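Local coordinates for protein arylamine n-acetyltransferase (Mycobacterium smegmatis, PDB 1W5R) that transfers an acetyl group from acetyl-CoA to arylamines, the engineered substitution here replacing what is probably the catalytic nucleophile, at residues Y222-R227 / A246-A251; L229-S234 / E238-D243. The protein carries 1 engineered substitution. One frame throughout, in Å; residues are numbered along the deposited sequence.

Contact 1: Y222-R227 / A246-A251; sequences YNLRGR and AQVLDA
A small, buried apolar contact seats the helix 245-255 against the end of strand 220-225 and the turn that follows it, with Val-248 on the helix meeting Leu-224, Gly-226 and Arg-227. Both methyls of Val-248 lie 3.9 Å from Gly-226 O. CG1, anti to the backbone N (chi1 174°), also faces the strand, where Val-248 CG1 lies 4.0 Å from Leu-224 CD2, the two side chains meeting at a slant. CG2 lies over the backbone of the turn, with Val-248 CG2 3.9 Å from Arg-227 CA. No hydrogen bond crosses between the segments. Gly-226 takes a positive phi of 59°, a conformation that favours glycine, where the chain leaves the strand. Arg-227 adds its CA and CB to the surface beneath Val-248, whereas its guanidinium leads away to a salt bridge with Asp-277 and to the carbonyls of Phe-242 and Asp-243. Phe-242 also touches Leu-224 and Val-248, and Val-272 of helix 268-274 packs on Val-248, so the valine is shared between sheet and C-terminal helix. This is a helix packed on one face of an antiparallel sheet, as in the C-terminal alpha-beta lid domain of arylamine N-acetyltransferases.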
loop_
_atom_site.group_PDB
_atom_site.type_symbol
_atom_site.label_atom_id
_atom_site.label_comp_id
_atom_site.label_asym_id
_atom_site.label_seq_id
_atom_site.Cartn_x
_atom_site.Cartn_y
_atom_site.Cartn_z
ATOM N N TYR A 222 -5.114 4.717 -9.315
ATOM C CA TYR A 222 -3.669 4.680 -9.101
ATOM C C TYR A 222 -3.055 5.978 -9.558
ATOM O O TYR A 222 -3.285 6.403 -10.688
ATOM C CB TYR A 222 -3.044 3.530 -9.905
ATOM C CG TYR A 222 -3.546 2.178 -9.473
ATOM C CD1 TYR A 222 -4.739 1.665 -9.982
ATOM C CD2 TYR A 222 -2.830 1.414 -8.551
ATOM C CE1 TYR A 222 -5.203 0.425 -9.583
ATOM C CE2 TYR A 222 -3.294 0.165 -8.139
ATOM C CZ TYR A 222 -4.473 -0.325 -8.663
ATOM O OH TYR A 222 -4.951 -1.557 -8.250
ATOM N N ASN A 223 -2.286 6.615 -8.673
ATOM C CA ASN A 223 -1.636 7.870 -9.030
ATOM C C ASN A 223 -0.225 7.943 -8.489
ATOM O O ASN A 223 -0.031 8.007 -7.267
ATOM C CB ASN A 223 -2.416 9.089 -8.560
ATOM C CG ASN A 223 -1.859 10.362 -9.159
ATOM O OD1 ASN A 223 -1.959 10.569 -10.351
ATOM N ND2 ASN A 223 -1.210 11.178 -8.344
ATOM N N LEU A 224 0.735 7.924 -9.406
ATOM C CA LEU A 224 2.155 8.015 -9.069
ATOM C C LEU A 224 2.622 9.448 -9.286
ATOM O O LEU A 224 2.431 9.994 -10.369
ATOM C CB LEU A 224 2.945 7.086 -9.995
ATOM C CG LEU A 224 4.475 7.077 -9.855
ATOM C CD1 LEU A 224 4.873 6.308 -8.584
ATOM C CD2 LEU A 224 5.152 6.447 -11.068
ATOM N N ARG A 225 3.196 10.063 -8.254
ATOM C CA ARG A 225 3.925 11.310 -8.414
ATOM C C ARG A 225 5.333 11.045 -7.903
ATOM O O ARG A 225 5.516 10.717 -6.724
ATOM C CB ARG A 225 3.262 12.459 -7.637
ATOM C CG ARG A 225 3.967 13.822 -7.733
ATOM C CD ARG A 225 3.958 14.355 -9.168
ATOM N NE ARG A 225 4.718 15.604 -9.265
ATOM C CZ ARG A 225 4.765 16.377 -10.351
ATOM N NH1 ARG A 225 4.089 16.042 -11.444
ATOM N NH2 ARG A 225 5.492 17.493 -10.330
ATOM N N GLY A 226 6.321 11.146 -8.782
ATOM C CA GLY A 226 7.699 10.848 -8.361
ATOM C C GLY A 226 7.802 9.417 -7.830
ATOM O O GLY A 226 7.392 8.466 -8.499
ATOM N N ARG A 227 8.355 9.252 -6.618
ATOM C CA ARG A 227 8.499 7.926 -5.991
ATOM C C ARG A 227 7.243 7.411 -5.276
ATOM O O ARG A 227 7.217 6.264 -4.799
ATOM C CB ARG A 227 9.630 7.964 -4.957
ATOM C CG ARG A 227 9.267 8.772 -3.729
ATOM C CD ARG A 227 10.287 8.577 -2.609
ATOM N NE ARG A 227 11.497 9.377 -2.776
ATOM C CZ ARG A 227 12.739 8.889 -2.830
ATOM N NH1 ARG A 227 12.971 7.580 -2.782
ATOM N NH2 ARG A 227 13.754 9.741 -2.948
ATOM N N ALA A 246 14.917 3.048 -10.241
ATOM C CA ALA A 246 14.701 1.727 -10.856
ATOM C C ALA A 246 13.346 1.113 -10.541
ATOM O O ALA A 246 12.714 0.528 -11.428
ATOM C CB ALA A 246 15.830 0.740 -10.504
ATOM N N GLN A 247 12.916 1.219 -9.275
ATOM C CA GLN A 247 11.619 0.695 -8.858
ATOM C C GLN A 247 10.494 1.504 -9.511
ATOM O O GLN A 247 9.472 0.937 -9.894
ATOM C CB GLN A 247 11.453 0.725 -7.331
ATOM C CG GLN A 247 12.229 -0.361 -6.580
ATOM C CD GLN A 247 13.676 0.008 -6.331
ATOM O OE1 GLN A 247 14.555 -0.856 -6.359
ATOM N NE2 GLN A 247 13.938 1.281 -6.072
ATOM N N VAL A 248 10.710 2.817 -9.640
ATOM C CA VAL A 248 9.746 3.695 -10.313
ATOM C C VAL A 248 9.594 3.253 -11.772
ATOM O O VAL A 248 8.480 3.036 -12.245
ATOM C CB VAL A 248 10.126 5.192 -10.206
ATOM C CG1 VAL A 248 9.174 6.050 -11.058
ATOM C CG2 VAL A 248 10.068 5.650 -8.756
ATOM N N LEU A 249 10.725 3.073 -12.459
ATOM C CA LEU A 249 10.705 2.564 -13.822
ATOM C C LEU A 249 10.054 1.190 -13.968
ATOM O O LEU A 249 9.313 0.946 -14.926
ATOM C CB LEU A 249 12.110 2.582 -14.436
ATOM C CG LEU A 249 12.440 3.799 -15.298
ATOM C CD1 LEU A 249 12.678 5.034 -14.457
ATOM C CD2 LEU A 249 13.641 3.502 -16.187
ATOM N N ASP A 250 10.301 0.291 -13.005
ATOM C CA ASP A 250 9.609 -0.996 -13.018
ATOM C C ASP A 250 8.093 -0.820 -12.915
ATOM O O ASP A 250 7.352 -1.499 -13.618
ATOM C CB ASP A 250 10.106 -1.938 -11.916
ATOM C CG ASP A 250 9.227 -3.182 -11.780
ATOM O OD1 ASP A 250 8.485 -3.275 -10.776
ATOM O OD2 ASP A 250 9.241 -4.049 -12.689
ATOM N N ALA A 251 7.641 0.092 -12.047
ATOM C CA ALA A 251 6.212 0.373 -11.901
ATOM C C ALA A 251 5.649 0.920 -13.210
ATOM O O ALA A 251 4.596 0.485 -13.675
ATOM C CB ALA A 251 5.965 1.345 -10.750
#

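Contact 2: L229-S234 / E238-D243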
loop_
_atom_site.group_PDB
_atom_site.type_symbol
_atom_site.label_atom_id
_atom_site.label_comp_id
_atom_site.label_asym_id
_atom_site.label_seq_id
_atom_site.Cartn_x
_atom_site.Cartn_y
_atom_site.Cartn_z
ATOM N N LEU A 229 3.432 6.313 -4.991
ATOM C CA LEU A 229 2.256 5.753 -5.629
ATOM C C LEU A 229 1.089 5.745 -4.656
ATOM O O LEU A 229 1.117 5.041 -3.636
ATOM C CB LEU A 229 2.550 4.349 -6.148
ATOM C CG LEU A 229 1.387 3.519 -6.680
ATOM C CD1 LEU A 229 0.711 4.236 -7.855
ATOM C CD2 LEU A 229 1.860 2.144 -7.117
ATOM N N ALA A 230 0.064 6.536 -4.951
ATOM C CA ALA A 230 -1.171 6.512 -4.160
ATOM C C ALA A 230 -2.205 5.588 -4.801
ATOM O O ALA A 230 -2.391 5.596 -6.030
ATOM C CB ALA A 230 -1.748 7.917 -4.022
ATOM N N VAL A 231 -2.887 4.808 -3.969
ATOM C CA VAL A 231 -3.971 3.952 -4.425
ATOM C C VAL A 231 -5.199 4.272 -3.571
ATOM O O VAL A 231 -5.140 4.233 -2.344
ATOM C CB VAL A 231 -3.615 2.444 -4.293
ATOM C CG1 VAL A 231 -4.722 1.595 -4.907
ATOM C CG2 VAL A 231 -2.259 2.128 -4.938
ATOM N N HIS A 232 -6.305 4.611 -4.217
ATOM C CA HIS A 232 -7.573 4.793 -3.529
ATOM C C HIS A 232 -8.503 3.650 -3.908
ATOM O O HIS A 232 -8.820 3.453 -5.084
ATOM C CB HIS A 232 -8.209 6.144 -3.900
ATOM C CG HIS A 232 -7.592 7.315 -3.200
ATOM N ND1 HIS A 232 -8.152 8.575 -3.221
ATOM C CD2 HIS A 232 -6.459 7.420 -2.468
ATOM C CE1 HIS A 232 -7.395 9.404 -2.525
ATOM N NE2 HIS A 232 -6.359 8.729 -2.061
ATOM N N ARG A 233 -8.903 2.875 -2.903
ATOM C CA ARG A 233 -9.804 1.750 -3.093
ATOM C C ARG A 233 -10.960 1.948 -2.127
ATOM O O ARG A 233 -10.898 2.797 -1.242
ATOM C CB ARG A 233 -9.121 0.432 -2.732
ATOM C CG ARG A 233 -7.867 0.098 -3.479
ATOM C CD ARG A 233 -7.219 -1.142 -2.868
ATOM N NE ARG A 233 -6.129 -1.632 -3.706
ATOM C CZ ARG A 233 -6.297 -2.410 -4.771
ATOM N NH1 ARG A 233 -7.520 -2.804 -5.136
ATOM N NH2 ARG A 233 -5.242 -2.796 -5.472
ATOM N N SER A 234 -12.010 1.154 -2.286
ATOM C CA SER A 234 -13.120 1.243 -1.357
ATOM C C SER A 234 -12.645 0.768 0.031
ATOM O O SER A 234 -12.171 -0.353 0.182
ATOM C CB SER A 234 -14.310 0.438 -1.869
ATOM O OG SER A 234 -15.468 0.764 -1.118
ATOM N N GLU A 238 -3.792 3.513 0.001
ATOM C CA GLU A 238 -2.443 2.955 0.072
ATOM C C GLU A 238 -1.445 3.980 -0.422
ATOM O O GLU A 238 -1.708 4.695 -1.395
ATOM C CB GLU A 238 -2.315 1.700 -0.786
ATOM C CG GLU A 238 -3.429 0.690 -0.608
ATOM C CD GLU A 238 -3.289 -0.517 -1.516
ATOM O OE1 GLU A 238 -2.249 -0.659 -2.208
ATOM O OE2 GLU A 238 -4.230 -1.336 -1.532
ATOM N N HIS A 239 -0.310 4.059 0.256
ATOM C CA HIS A 239 0.795 4.880 -0.186
ATOM C C HIS A 239 2.033 4.016 -0.303
ATOM O O HIS A 239 2.553 3.532 0.701
ATOM C CB HIS A 239 1.002 6.074 0.749
ATOM C CG HIS A 239 -0.149 7.037 0.746
ATOM N ND1 HIS A 239 -0.598 7.654 -0.401
ATOM C CD2 HIS A 239 -0.951 7.477 1.746
ATOM C CE1 HIS A 239 -1.625 8.432 -0.110
ATOM N NE2 HIS A 239 -1.860 8.343 1.188
ATOM N N ILE A 240 2.471 3.793 -1.535
ATOM C CA ILE A 240 3.656 3.003 -1.816
ATOM C C ILE A 240 4.802 3.964 -2.120
ATOM O O ILE A 240 4.724 4.783 -3.055
ATOM C CB ILE A 240 3.396 2.003 -2.977
ATOM C CG1 ILE A 240 2.262 1.042 -2.595
ATOM C CG2 ILE A 240 4.667 1.253 -3.354
ATOM C CD1 ILE A 240 1.557 0.390 -3.763
ATOM N N ARG A 241 5.862 3.888 -1.322
ATOM C CA ARG A 241 7.024 4.759 -1.513
ATOM C C ARG A 241 8.187 3.944 -2.065
ATOM O O ARG A 241 8.760 3.097 -1.374
ATOM C CB ARG A 241 7.411 5.446 -0.197
ATOM C CG ARG A 241 8.568 6.432 -0.316
ATOM C CD ARG A 241 9.062 6.906 1.057
ATOM N NE ARG A 241 10.149 7.877 0.934
ATOM C CZ ARG A 241 11.431 7.565 0.709
ATOM N NH1 ARG A 241 11.817 6.304 0.555
ATOM N NH2 ARG A 241 12.327 8.533 0.620
ATOM N N PHE A 242 8.533 4.196 -3.320
ATOM C CA PHE A 242 9.648 3.512 -3.956
ATOM C C PHE A 242 10.986 4.060 -3.491
ATOM O O PHE A 242 11.135 5.251 -3.201
ATOM C CB PHE A 242 9.495 3.625 -5.477
ATOM C CG PHE A 242 8.307 2.879 -6.004
ATOM C CD1 PHE A 242 7.221 3.566 -6.579
ATOM C CD2 PHE A 242 8.232 1.491 -5.889
ATOM C CE1 PHE A 242 6.111 2.863 -7.048
ATOM C CE2 PHE A 242 7.133 0.787 -6.368
ATOM C CZ PHE A 242 6.065 1.478 -6.944
ATOM N N ASP A 243 11.958 3.156 -3.388
ATOM C CA ASP A 243 13.276 3.499 -2.890
ATOM C C ASP A 243 14.070 4.383 -3.845
ATOM O O ASP A 243 14.753 5.305 -3.397
ATOM C CB ASP A 243 14.084 2.230 -2.621
ATOM C CG ASP A 243 13.793 1.621 -1.266
ATOM O OD1 ASP A 243 12.988 2.183 -0.488
ATOM O OD2 ASP A 243 14.395 0.564 -0.983
#
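The antiparallel beta hairpin of strands 228-233 and 236-242 pairs Leu-229 with Ile-240, Ala-230 with His-239 and Val-231 with Glu-238, the strand directions standing 163° apart. Leu-229 and Ile-240 form a hydrogen-bonded pair: Leu-229 N reaches Ile-240 O over 2.8 Å and Ile-240 N returns to Leu-229 O, both bonds nearly straight. Val-231 and Glu-238 are joined by a second reciprocal pair. Between them lies the non-hydrogen-bonded pair, where the Ala-230 CB sits at the edge of the His-239 ring, 3.8 Å from ND1, and Ala-230 CA makes a CA-H...O contact of 3.4 Å with Glu-238 O.

On the other face, Leu-229 and Ile-240 run side by side and bring CD2 of the leucine to 3.8 Å from CD1 of the isoleucine. Leu-229 CB is 4.0 Å from Phe-242 CE1, and Ile-240 CG2 lies over one face of the same phenylalanine ring, offset toward its rim. Glu-238 lies alongside Val-231, CB to CB 3.8 Å. Its chain, extended beyond CG (chi2 178°), carries the carboxylate to the guanidinium edge of Arg-233. There Arg-233 NE and Glu-238 OE2 form a salt bridge of 2.9 Å; the hydrogen bond within it is weak, bent to 129° at the hydrogen.

Residues 238-242 also pair with an antiparallel strand of the second subunit, and Asp-243 forms a salt bridge with Arg-173 of that subunit. Strand 236-242 is thus the edge strand of this chain's sheet, joined to its counterpart so that the sheet runs on across the dimer interface, a beta-sheet extension between subunits.

In the fold
Contact 1 is buried and apolar, while contact 2 is partly buried and mixes backbone hydrogen bonds, apolar packing and a salt bridge. Both belong to one antiparallel sheet: strand 220-225 of contact 1 is the neighbour of strand 228-233 of contact 2, through Asn-223 O to Ala-230 N at 2.7 Å, a probable hydrogen bond. Their centres lie about 10 Å apart. Strand 236-242 leads into helix 245-255, so the hairpin comes before the helix that packs back on strand 220-225. Phe-242 serves both, and its backbone N lies 2.9 Å from Arg-227 O. Contact 1 joins helix to sheet; contact 2 carries the sheet out toward the second subunit.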